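Local structure of putative oxidoreductase molybdopterin-binding subunit (4ZOH) at residues D403-V408 / E687-K692; T681-V686 / K692-M697; K576-G579 / V583-K586. The protein binds a pterin cytosine dinucleotide cofactor and probably serves as the molybdenum-bearing subunit of an oxidoreductase related to xanthine dehydrogenase and aldehyde oxidase. All coordinates share one frame; numbering follows the deposited sequence.

Followed from the N terminus, the chain first meets interaction 1 at 403-408, which runs into strand 405-412 and whose partner 687-692 comes only after 278 further residues. Inside that long loop, interaction 3 closes the short turn between 576-579 and 583-586, joining two neighbouring strands of the sheet to which 405-412 also belongs. Interaction 2 opens at 681-686, on helix 673-688, and closes at 692-697, so it crosses interaction 1, the two sharing K692. Helix and sheet are tied together where N684 ND2 meets V408 O and V686 packs on V583. Separately, a salt bridge from K576 to D403 links interactions 1 and 3.

Interaction 1 of 3, residues D403-V408 / E687-K692; sequences DGCVGV and EQCIKK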
ATOM      1  N   ASP A 403      31.469 -44.738  15.701  1.00 38.84           N
ATOM      2  CA  ASP A 403      32.396 -44.789  14.558  1.00 44.98           C
ATOM      3  C   ASP A 403      32.501 -43.366  13.906  1.00 47.27           C
ATOM      4  O   ASP A 403      31.480 -42.765  13.515  1.00 42.25           O
ATOM      5  CB  ASP A 403      31.886 -45.845  13.571  1.00 48.68           C
ATOM      6  CG  ASP A 403      32.486 -45.721  12.192  1.00 53.66           C
ATOM      7  OD1 ASP A 403      33.723 -45.603  12.072  1.00 61.32           O
ATOM      8  OD2 ASP A 403      31.716 -45.793  11.198  1.00 62.62           O
ATOM      9  N   GLY A 404      33.723 -42.851  13.809  1.00 44.02           N
ATOM     10  CA  GLY A 404      34.001 -41.491  13.311  1.00 48.29           C
ATOM     11  C   GLY A 404      34.944 -40.746  14.256  1.00 45.95           C
ATOM     12  O   GLY A 404      35.467 -41.319  15.232  1.00 41.00           O
ATOM     13  N   CYS A 405      35.139 -39.458  14.002  1.00 41.14           N
ATOM     14  CA  CYS A 405      36.077 -38.656  14.804  1.00 33.54           C
ATOM     15  C   CYS A 405      35.363 -37.608  15.576  1.00 32.83           C
ATOM     16  O   CYS A 405      34.403 -37.012  15.093  1.00 31.85           O
ATOM     17  CB  CYS A 405      37.032 -37.993  13.855  1.00 41.46           C
ATOM     18  SG  CYS A 405      38.019 -39.263  13.090  1.00 41.32           S
ATOM     19  N   VAL A 406      35.802 -37.401  16.802  1.00 28.94           N
ATOM     20  CA  VAL A 406      35.126 -36.460  17.664  1.00 27.60           C
ATOM     21  C   VAL A 406      35.870 -35.118  17.720  1.00 28.09           C
ATOM     22  O   VAL A 406      37.098 -35.111  17.710  1.00 27.94           O
ATOM     23  CB  VAL A 406      34.941 -37.028  19.052  1.00 27.16           C
ATOM     24  CG1 VAL A 406      34.110 -36.062  19.915  1.00 26.08           C
ATOM     25  CG2 VAL A 406      34.263 -38.421  18.955  1.00 28.81           C
ATOM     26  N   GLY A 407      35.116 -34.005  17.773  1.00 26.88           N
ATOM     27  CA  GLY A 407      35.702 -32.709  18.049  1.00 24.29           C
ATOM     28  C   GLY A 407      34.845 -32.076  19.048  1.00 26.12           C
ATOM     29  O   GLY A 407      33.610 -32.299  19.073  1.00 26.84           O
ATOM     30  N   VAL A 408      35.485 -31.340  19.943  1.00 24.71           N
ATOM     31  CA  VAL A 408      34.723 -30.557  20.908  1.00 25.71           C
ATOM     32  C   VAL A 408      35.204 -29.113  20.891  1.00 27.45           C
ATOM     33  O   VAL A 408      36.338 -28.856  20.429  1.00 26.76           O
ATOM     34  CB  VAL A 408      34.746 -31.183  22.321  1.00 28.76           C
ATOM     35  CG1 VAL A 408      34.918 -32.699  22.206  1.00 29.63           C
ATOM     36  CG2 VAL A 408      35.810 -30.642  23.229  1.00 29.00           C
ATOM     37  N   GLU A 687      39.906 -32.508  12.246  1.00 27.08           N
ATOM     38  CA  GLU A 687      41.333 -32.526  12.421  1.00 30.88           C
ATOM     39  C   GLU A 687      41.719 -33.863  13.030  1.00 30.37           C
ATOM     40  O   GLU A 687      42.695 -34.449  12.578  1.00 34.24           O
ATOM     41  CB  GLU A 687      41.789 -31.390  13.327  1.00 31.38           C
ATOM     42  CG  GLU A 687      43.295 -31.367  13.524  1.00 32.47           C
ATOM     43  CD  GLU A 687      43.764 -30.102  14.243  1.00 30.59           C
ATOM     44  OE1 GLU A 687      43.336 -29.854  15.387  1.00 31.55           O
ATOM     45  OE2 GLU A 687      44.522 -29.346  13.623  1.00 29.70           O
ATOM     46  N   GLN A 688      40.948 -34.314  14.036  1.00 30.45           N
ATOM     47  CA  GLN A 688      41.055 -35.670  14.605  1.00 33.03           C
ATOM     48  C   GLN A 688      41.064 -36.741  13.547  1.00 33.68           C
ATOM     49  O   GLN A 688      41.876 -37.622  13.638  1.00 39.18           O
ATOM     50  CB  GLN A 688      40.012 -35.935  15.675  1.00 31.48           C
ATOM     51  CG  GLN A 688      40.216 -35.086  16.901  1.00 32.51           C
ATOM     52  CD  GLN A 688      41.610 -35.278  17.411  1.00 41.81           C
ATOM     53  OE1 GLN A 688      41.992 -36.405  17.809  1.00 35.88           O
ATOM     54  NE2 GLN A 688      42.430 -34.208  17.333  1.00 35.16           N
ATOM     55  N   CYS A 689      40.236 -36.635  12.504  1.00 42.64           N
ATOM     56  CA  CYS A 689      40.269 -37.597  11.369  1.00 38.69           C
ATOM     57  C   CYS A 689      41.444 -37.487  10.399  1.00 42.65           C
ATOM     58  O   CYS A 689      41.586 -38.345   9.565  1.00 42.14           O
ATOM     59  CB  CYS A 689      38.881 -37.687  10.593  1.00 39.43           C
ATOM     60  SG  CYS A 689      37.735 -39.026  11.151  1.00 44.81           S
ATOM     61  N   ILE A 690      42.289 -36.467  10.410  1.00 47.30           N
ATOM     62  CA  ILE A 690      43.128 -36.379   9.184  1.00 43.11           C
ATOM     63  C   ILE A 690      44.567 -36.817   9.027  1.00 48.63           C
ATOM     64  O   ILE A 690      44.902 -37.316   7.948  1.00 65.82           O
ATOM     65  CB  ILE A 690      42.993 -35.114   8.305  1.00 45.56           C
ATOM     66  CG1 ILE A 690      42.860 -33.843   9.151  1.00 41.81           C
ATOM     67  CG2 ILE A 690      41.997 -35.371   7.186  1.00 40.90           C
ATOM     68  CD1 ILE A 690      43.153 -32.590   8.349  1.00 41.56           C
ATOM     69  N   LYS A 691      45.477 -36.609   9.957  1.00 55.20           N
ATOM     70  CA  LYS A 691      45.396 -35.783  11.097  1.00 55.33           C
ATOM     71  C   LYS A 691      46.655 -34.966  10.724  1.00 59.21           C
ATOM     72  O   LYS A 691      47.785 -35.433  10.868  1.00 54.00           O
ATOM     73  CB  LYS A 691      45.562 -36.631  12.370  1.00 62.94           C
ATOM     74  CG  LYS A 691      45.688 -38.144  12.135  1.00 67.16           C
ATOM     75  CD  LYS A 691      45.649 -38.945  13.424  1.00 74.18           C
ATOM     76  CE  LYS A 691      44.354 -39.735  13.547  1.00 81.78           C
ATOM     77  NZ  LYS A 691      43.895 -39.807  14.972  1.00 86.50           N
ATOM     78  N   LYS A 692      46.416 -33.833  10.052  1.00 59.35           N
ATOM     79  CA  LYS A 692      47.363 -32.748   9.919  1.00 56.93           C
ATOM     80  C   LYS A 692      46.690 -31.577  10.592  1.00 51.09           C
ATOM     81  O   LYS A 692      45.478 -31.591  10.851  1.00 53.44           O
ATOM     82  CB  LYS A 692      47.621 -32.330   8.472  1.00 56.78           C
ATOM     83  CG  LYS A 692      47.421 -33.354   7.376  1.00 60.24           C
ATOM     84  CD  LYS A 692      47.660 -32.648   6.035  1.00 64.06           C
ATOM     85  CE  LYS A 692      46.365 -32.099   5.432  1.00 65.92           C
ATOM     86  NZ  LYS A 692      46.387 -31.793   3.963  1.00 57.72           N
TER
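With chi1 at -66°, C405 sets its SG beside its own backbone N and anti to its carbonyl carbon, while C689 carries its SG at a less usual chi1 of -94°. The two sulfurs join as a disulfide, 2.0 Å from C405 SG to C689 SG. The bridge ties the first residue of strand 405-412, part of a four-stranded mixed sheet, to the end region of helix 673-688, and so closes a loop of nearly three hundred residues covalently. Its chi3 of 83° is positive, making a right-handed disulfide close to the quarter turn such bonds prefer. The link is compact: C405 CB and C689 SG are 3.0 Å apart, and the CA atoms of C405 and C689 5.5 Å.

Beside the sulfurs, Q688 presents the root of its side chain rather than its amide. Its CB lies 4.1 Å from C405 CB, and its CG comes to 3.2 Å from V406 O, a close approach of a methylene to a carbonyl oxygen. The chain then bends at chi2, which turns the end away from the strand, where NE2 is hydrogen-bonded to D352. V406 O itself accepts a hydrogen bond from Q358. As neighbours in a strand, C405 and V406 turn their side chains to opposite sides, the one to the disulfide and the other to Y396, L399 and K400 of helix 385-401.

Beyond C689, I690 N is bonded to E687 O at 3.0 Å, and the next peptide bond, before K691, is cis. Across this bend the K691 ammonium folds back to make a weak hydrogen bond, 3.3 Å from K691 NZ to Q688 O.

Interaction 2 of 3, residues T681-V686 / K692-M697; sequences TIINAV and KRITKM
I683 faces I694 and M697 where the C-terminal tail, after helix 673-688 ends, turns back and runs past the helix in an irregular course. The contact is buried apolar packing of helix 673-688 against the irregular segment that follows it. I683 serves both tail residues because it forks at CB. One branch, CG2, stands anti to the backbone N and reaches I694, its closest atom there being I694 CG2 at 3.6 Å; I694 CB follows at 3.9 Å. The other branch, CG1, lies beside the backbone N and turns to M697, with M697 SD 3.6 Å from I683 CG1. At its tip, I683 CD1 rests 3.7 Å from M697 CG, so the thioether chain is met at two successive atoms.

About one turn further along the helix, V686 extends the patch and meets I694. A chi2 of 173° carries I694 CD1 to the helix, 3.9 Å from V686 CG1, and the two side chains meet at about a right angle. Replacing I683 by an alanine would probably leave I694 CG2 and the M697 thioether without their shared partner and open a gap between tail and helix. Helix 600-619 adds A618 against I683, and Y341 of helix 336-353 touches M697.

Polar bonds hold the tail in place as well: I694 N is bonded to the E687 carboxylate, and I694 O to R345. Back at the helix, I694 CD1 also comes to 3.9 Å from the backbone oxygen of I683.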
ATOM      1  N   THR A 681      34.168 -26.513  16.691  1.00 25.86           N
ATOM      2  CA  THR A 681      33.709 -27.909  16.993  1.00 25.92           C
ATOM      3  C   THR A 681      33.962 -28.811  15.816  1.00 25.30           C
ATOM      4  O   THR A 681      34.635 -29.861  15.939  1.00 27.48           O
ATOM      5  CB  THR A 681      32.233 -27.995  17.389  1.00 20.85           C
ATOM      6  OG1 THR A 681      32.068 -27.213  18.566  1.00 18.86           O
ATOM      7  CG2 THR A 681      31.851 -29.500  17.817  1.00 21.14           C
ATOM      8  N   ILE A 682      33.516 -28.346  14.662  1.00 25.49           N
ATOM      9  CA  ILE A 682      33.580 -29.129  13.414  1.00 25.13           C
ATOM     10  C   ILE A 682      35.027 -29.256  12.899  1.00 26.07           C
ATOM     11  O   ILE A 682      35.453 -30.338  12.427  1.00 23.16           O
ATOM     12  CB  ILE A 682      32.620 -28.577  12.313  1.00 22.49           C
ATOM     13  CG1 ILE A 682      31.107 -28.757  12.698  1.00 22.39           C
ATOM     14  CG2 ILE A 682      32.991 -29.198  10.990  1.00 20.83           C
ATOM     15  CD1 ILE A 682      30.714 -30.207  12.838  1.00 23.84           C
ATOM     16  N   ILE A 683      35.761 -28.128  12.923  1.00 26.24           N
ATOM     17  CA  ILE A 683      37.154 -28.181  12.536  1.00 23.45           C
ATOM     18  C   ILE A 683      37.951 -29.138  13.503  1.00 19.94           C
ATOM     19  O   ILE A 683      38.779 -29.892  13.027  1.00 17.99           O
ATOM     20  CB  ILE A 683      37.853 -26.781  12.440  1.00 24.53           C
ATOM     21  CG1 ILE A 683      37.162 -25.875  11.373  1.00 19.77           C
ATOM     22  CG2 ILE A 683      39.349 -27.056  12.083  1.00 24.06           C
ATOM     23  CD1 ILE A 683      37.328 -26.419   9.926  1.00 16.98           C
ATOM     24  N   ASN A 684      37.713 -29.067  14.802  1.00 19.61           N
ATOM     25  CA  ASN A 684      38.441 -29.961  15.723  1.00 24.45           C
ATOM     26  C   ASN A 684      38.167 -31.427  15.374  1.00 30.40           C
ATOM     27  O   ASN A 684      39.118 -32.227  15.233  1.00 35.54           O
ATOM     28  CB  ASN A 684      38.122 -29.633  17.176  1.00 22.19           C
ATOM     29  CG  ASN A 684      38.784 -28.339  17.622  1.00 24.00           C
ATOM     30  OD1 ASN A 684      39.518 -27.759  16.825  1.00 22.82           O
ATOM     31  ND2 ASN A 684      38.516 -27.852  18.886  1.00 22.76           N
ATOM     32  N   ALA A 685      36.885 -31.727  15.113  1.00 33.04           N
ATOM     33  CA  ALA A 685      36.451 -33.056  14.642  1.00 28.61           C
ATOM     34  C   ALA A 685      37.189 -33.488  13.423  1.00 27.00           C
ATOM     35  O   ALA A 685      37.760 -34.607  13.450  1.00 29.13           O
ATOM     36  CB  ALA A 685      34.947 -33.176  14.448  1.00 22.63           C
ATOM     37  N   VAL A 686      37.226 -32.651  12.379  1.00 25.32           N
ATOM     38  CA  VAL A 686      37.837 -33.068  11.120  1.00 22.54           C
ATOM     39  C   VAL A 686      39.339 -33.296  11.325  1.00 26.53           C
ATOM     40  O   VAL A 686      39.973 -34.135  10.647  1.00 24.25           O
ATOM     41  CB  VAL A 686      37.643 -32.050  10.001  1.00 23.80           C
ATOM     42  CG1 VAL A 686      38.331 -32.488   8.693  1.00 20.28           C
ATOM     43  CG2 VAL A 686      36.165 -31.881   9.672  1.00 24.16           C
ATOM     44  N   LYS A 692      46.416 -33.833  10.052  1.00 59.35           N
ATOM     45  CA  LYS A 692      47.363 -32.748   9.919  1.00 56.93           C
ATOM     46  C   LYS A 692      46.690 -31.577  10.592  1.00 51.09           C
ATOM     47  O   LYS A 692      45.478 -31.591  10.851  1.00 53.44           O
ATOM     48  CB  LYS A 692      47.621 -32.330   8.472  1.00 56.78           C
ATOM     49  CG  LYS A 692      47.421 -33.354   7.376  1.00 60.24           C
ATOM     50  CD  LYS A 692      47.660 -32.648   6.035  1.00 64.06           C
ATOM     51  CE  LYS A 692      46.365 -32.099   5.432  1.00 65.92           C
ATOM     52  NZ  LYS A 692      46.387 -31.793   3.963  1.00 57.72           N
ATOM     53  N   ARG A 693      47.469 -30.536  10.842  1.00 42.48           N
ATOM     54  CA  ARG A 693      46.939 -29.344  11.409  1.00 38.72           C
ATOM     55  C   ARG A 693      46.042 -28.641  10.371  1.00 34.07           C
ATOM     56  O   ARG A 693      46.389 -28.528   9.196  1.00 35.58           O
ATOM     57  CB  ARG A 693      48.072 -28.435  11.883  1.00 38.08           C
ATOM     58  CG  ARG A 693      47.592 -27.466  12.958  1.00 38.11           C
ATOM     59  CD  ARG A 693      48.753 -26.632  13.432  1.00 40.36           C
ATOM     60  NE  ARG A 693      49.533 -27.292  14.473  1.00 39.15           N
ATOM     61  CZ  ARG A 693      50.689 -26.841  14.943  1.00 41.82           C
ATOM     62  NH1 ARG A 693      51.226 -25.702  14.504  1.00 38.28           N
ATOM     63  NH2 ARG A 693      51.298 -27.511  15.885  1.00 45.90           N
ATOM     64  N   ILE A 694      44.862 -28.237  10.786  1.00 33.09           N
ATOM     65  CA  ILE A 694      44.004 -27.372   9.899  1.00 32.98           C
ATOM     66  C   ILE A 694      44.172 -25.882  10.284  1.00 28.71           C
ATOM     67  O   ILE A 694      43.943 -25.516  11.455  1.00 27.97           O
ATOM     68  CB  ILE A 694      42.527 -27.785  10.023  1.00 30.31           C
ATOM     69  CG1 ILE A 694      42.382 -29.238   9.538  1.00 30.50           C
ATOM     70  CG2 ILE A 694      41.586 -26.812   9.251  1.00 26.03           C
ATOM     71  CD1 ILE A 694      40.993 -29.788   9.787  1.00 25.85           C
ATOM     72  N   THR A 695      44.612 -25.066   9.329  1.00 30.89           N
ATOM     73  CA  THR A 695      44.980 -23.662   9.616  1.00 33.38           C
ATOM     74  C   THR A 695      44.027 -22.702   8.916  1.00 33.77           C
ATOM     75  O   THR A 695      43.975 -21.531   9.255  1.00 35.97           O
ATOM     76  CB  THR A 695      46.438 -23.302   9.162  1.00 30.37           C
ATOM     77  OG1 THR A 695      46.605 -23.667   7.798  1.00 30.57           O
ATOM     78  CG2 THR A 695      47.512 -24.016   9.992  1.00 31.91           C
ATOM     79  N   LYS A 696      43.268 -23.197   7.946  1.00 30.01           N
ATOM     80  CA  LYS A 696      42.346 -22.331   7.200  1.00 33.78           C
ATOM     81  C   LYS A 696      41.008 -23.016   6.867  1.00 30.90           C
ATOM     82  O   LYS A 696      40.944 -24.237   6.864  1.00 27.82           O
ATOM     83  CB  LYS A 696      43.029 -21.833   5.932  1.00 32.86           C
ATOM     84  CG  LYS A 696      43.535 -22.926   5.025  1.00 38.70           C
ATOM     85  CD  LYS A 696      43.500 -22.495   3.548  1.00 44.22           C
ATOM     86  CE  LYS A 696      44.871 -22.317   2.928  1.00 53.19           C
ATOM     87  NZ  LYS A 696      45.604 -23.602   2.749  1.00 56.28           N
ATOM     88  N   MET A 697      39.975 -22.225   6.557  1.00 26.94           N
ATOM     89  CA  MET A 697      38.666 -22.751   6.174  1.00 25.82           C
ATOM     90  C   MET A 697      38.179 -22.072   4.867  1.00 26.85           C
ATOM     91  O   MET A 697      38.660 -21.008   4.553  1.00 28.97           O
ATOM     92  CB  MET A 697      37.679 -22.431   7.266  1.00 23.31           C
ATOM     93  CG  MET A 697      38.003 -22.994   8.601  1.00 23.23           C
ATOM     94  SD  MET A 697      36.870 -22.549   9.910  1.00 24.82           S
ATOM     95  CE  MET A 697      37.147 -20.752  10.218  1.00 25.16           C
TER

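Interaction 3 of 3, residues K576-G579 / V583-K586; sequences KVDG and VFVK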
ATOM      1  N   LYS A 576      32.879 -38.069   9.730  1.00 25.57           N
ATOM      2  CA  LYS A 576      33.597 -39.031   8.915  1.00 27.36           C
ATOM      3  C   LYS A 576      34.065 -38.324   7.660  1.00 27.12           C
ATOM      4  O   LYS A 576      33.407 -37.397   7.205  1.00 25.78           O
ATOM      5  CB  LYS A 576      32.661 -40.177   8.494  1.00 34.85           C
ATOM      6  CG  LYS A 576      32.422 -41.223   9.584  1.00 41.85           C
ATOM      7  CD  LYS A 576      32.068 -42.553   8.930  1.00 55.17           C
ATOM      8  CE  LYS A 576      33.309 -43.254   8.357  1.00 57.41           C
ATOM      9  NZ  LYS A 576      34.132 -43.978   9.396  1.00 55.10           N
ATOM     10  N   VAL A 577      35.191 -38.735   7.104  1.00 25.50           N
ATOM     11  CA  VAL A 577      35.683 -38.167   5.855  1.00 28.01           C
ATOM     12  C   VAL A 577      35.793 -39.356   4.952  1.00 30.80           C
ATOM     13  O   VAL A 577      36.181 -40.394   5.428  1.00 35.58           O
ATOM     14  CB  VAL A 577      37.082 -37.506   6.043  1.00 27.91           C
ATOM     15  CG1 VAL A 577      37.604 -36.913   4.762  1.00 22.81           C
ATOM     16  CG2 VAL A 577      36.992 -36.405   7.084  1.00 28.78           C
ATOM     17  N   ASP A 578      35.448 -39.237   3.675  1.00 32.58           N
ATOM     18  CA  ASP A 578      35.464 -40.392   2.785  1.00 31.05           C
ATOM     19  C   ASP A 578      36.631 -40.269   1.875  1.00 33.69           C
ATOM     20  O   ASP A 578      37.449 -39.359   2.034  1.00 32.32           O
ATOM     21  CB  ASP A 578      34.118 -40.651   2.057  1.00 31.81           C
ATOM     22  CG  ASP A 578      33.809 -39.663   0.962  1.00 35.85           C
ATOM     23  OD1 ASP A 578      32.634 -39.613   0.574  1.00 40.74           O
ATOM     24  OD2 ASP A 578      34.686 -38.914   0.467  1.00 38.27           O
ATOM     25  N   GLY A 579      36.742 -41.186   0.915  1.00 32.55           N
ATOM     26  CA  GLY A 579      37.883 -41.163  -0.007  1.00 31.88           C
ATOM     27  C   GLY A 579      37.903 -40.047  -1.020  1.00 31.91           C
ATOM     28  O   GLY A 579      38.842 -39.972  -1.809  1.00 32.19           O
ATOM     29  N   VAL A 583      33.323 -34.424   3.949  1.00 25.19           N
ATOM     30  CA  VAL A 583      33.058 -34.551   5.340  1.00 25.37           C
ATOM     31  C   VAL A 583      31.581 -34.809   5.586  1.00 29.24           C
ATOM     32  O   VAL A 583      30.771 -34.087   5.081  1.00 29.16           O
ATOM     33  CB  VAL A 583      33.481 -33.258   6.059  1.00 25.48           C
ATOM     34  CG1 VAL A 583      33.106 -33.264   7.550  1.00 25.40           C
ATOM     35  CG2 VAL A 583      34.999 -33.078   5.968  1.00 25.96           C
ATOM     36  N   PHE A 584      31.233 -35.770   6.437  1.00 28.89           N
ATOM     37  CA  PHE A 584      29.832 -36.036   6.798  1.00 28.03           C
ATOM     38  C   PHE A 584      29.765 -35.862   8.262  1.00 26.57           C
ATOM     39  O   PHE A 584      30.569 -36.477   8.953  1.00 29.57           O
ATOM     40  CB  PHE A 584      29.442 -37.503   6.452  1.00 29.35           C
ATOM     41  CG  PHE A 584      29.548 -37.787   4.995  1.00 30.99           C
ATOM     42  CD1 PHE A 584      28.446 -37.557   4.149  1.00 30.65           C
ATOM     43  CD2 PHE A 584      30.779 -38.148   4.431  1.00 32.20           C
ATOM     44  CE1 PHE A 584      28.558 -37.756   2.773  1.00 32.17           C
ATOM     45  CE2 PHE A 584      30.902 -38.341   3.068  1.00 35.57           C
ATOM     46  CZ  PHE A 584      29.782 -38.164   2.230  1.00 38.14           C
ATOM     47  N   VAL A 585      28.812 -35.069   8.758  1.00 26.29           N
ATOM     48  CA  VAL A 585      28.630 -34.916  10.197  1.00 25.10           C
ATOM     49  C   VAL A 585      27.512 -35.853  10.661  1.00 30.43           C
ATOM     50  O   VAL A 585      26.350 -35.601  10.365  1.00 31.45           O
ATOM     51  CB  VAL A 585      28.279 -33.463  10.565  1.00 24.70           C
ATOM     52  CG1 VAL A 585      28.121 -33.281  12.084  1.00 22.32           C
ATOM     53  CG2 VAL A 585      29.291 -32.498   9.920  1.00 24.07           C
ATOM     54  N   LYS A 586      27.852 -36.845  11.481  1.00 33.60           N
ATOM     55  CA  LYS A 586      26.894 -37.865  11.982  1.00 30.75           C
ATOM     56  C   LYS A 586      26.042 -37.414  13.084  1.00 30.18           C
ATOM     57  O   LYS A 586      24.811 -37.719  13.137  1.00 32.64           O
ATOM     58  CB  LYS A 586      27.672 -39.064  12.509  1.00 35.05           C
ATOM     59  CG  LYS A 586      28.403 -39.810  11.407  1.00 49.50           C
ATOM     60  CD  LYS A 586      27.551 -39.969  10.143  1.00 59.60           C
ATOM     61  CE  LYS A 586      28.407 -40.366   8.979  1.00 72.69           C
ATOM     62  NZ  LYS A 586      29.739 -39.753   9.248  1.00 76.31           N
TER
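The shortest polar bond between these strands runs from F584 N to K576 O, 2.8 Å long with 167° at the hydrogen. The return bond, from K576 N to F584 O, is slightly longer at 2.9 Å and less straight, with 156° at the hydrogen. K576 O also receives a CA-H contact from V583 CA, 3.4 Å away.

K576 and F584 thus form the hydrogen-bonded antiparallel pair of a beta hairpin, strands 568-577 and 583-593, within the Molybdopterin cofactor-binding domain. Next to it, V577 and V583 make the non-hydrogen-bonded pair on the other face of the sheet, V577 CG2 against V583 CG2 at 4.0 Å, with L704 touching both.

On the face of K576 and F584, the F584 ring meets D578 at its edge. A chi1 near +73° places the D578 carboxylate between backbone N and carbonyl carbon, and D578 OD1 stands 3.3 Å from F584 CE2. D578 OD2 bonds to T580 OG1 in the turn, while OD1 forms a salt bridge with a basic side chain of a neighbouring subunit. The end of K576 leads away, and its NZ forms a salt bridge with D403 OD1.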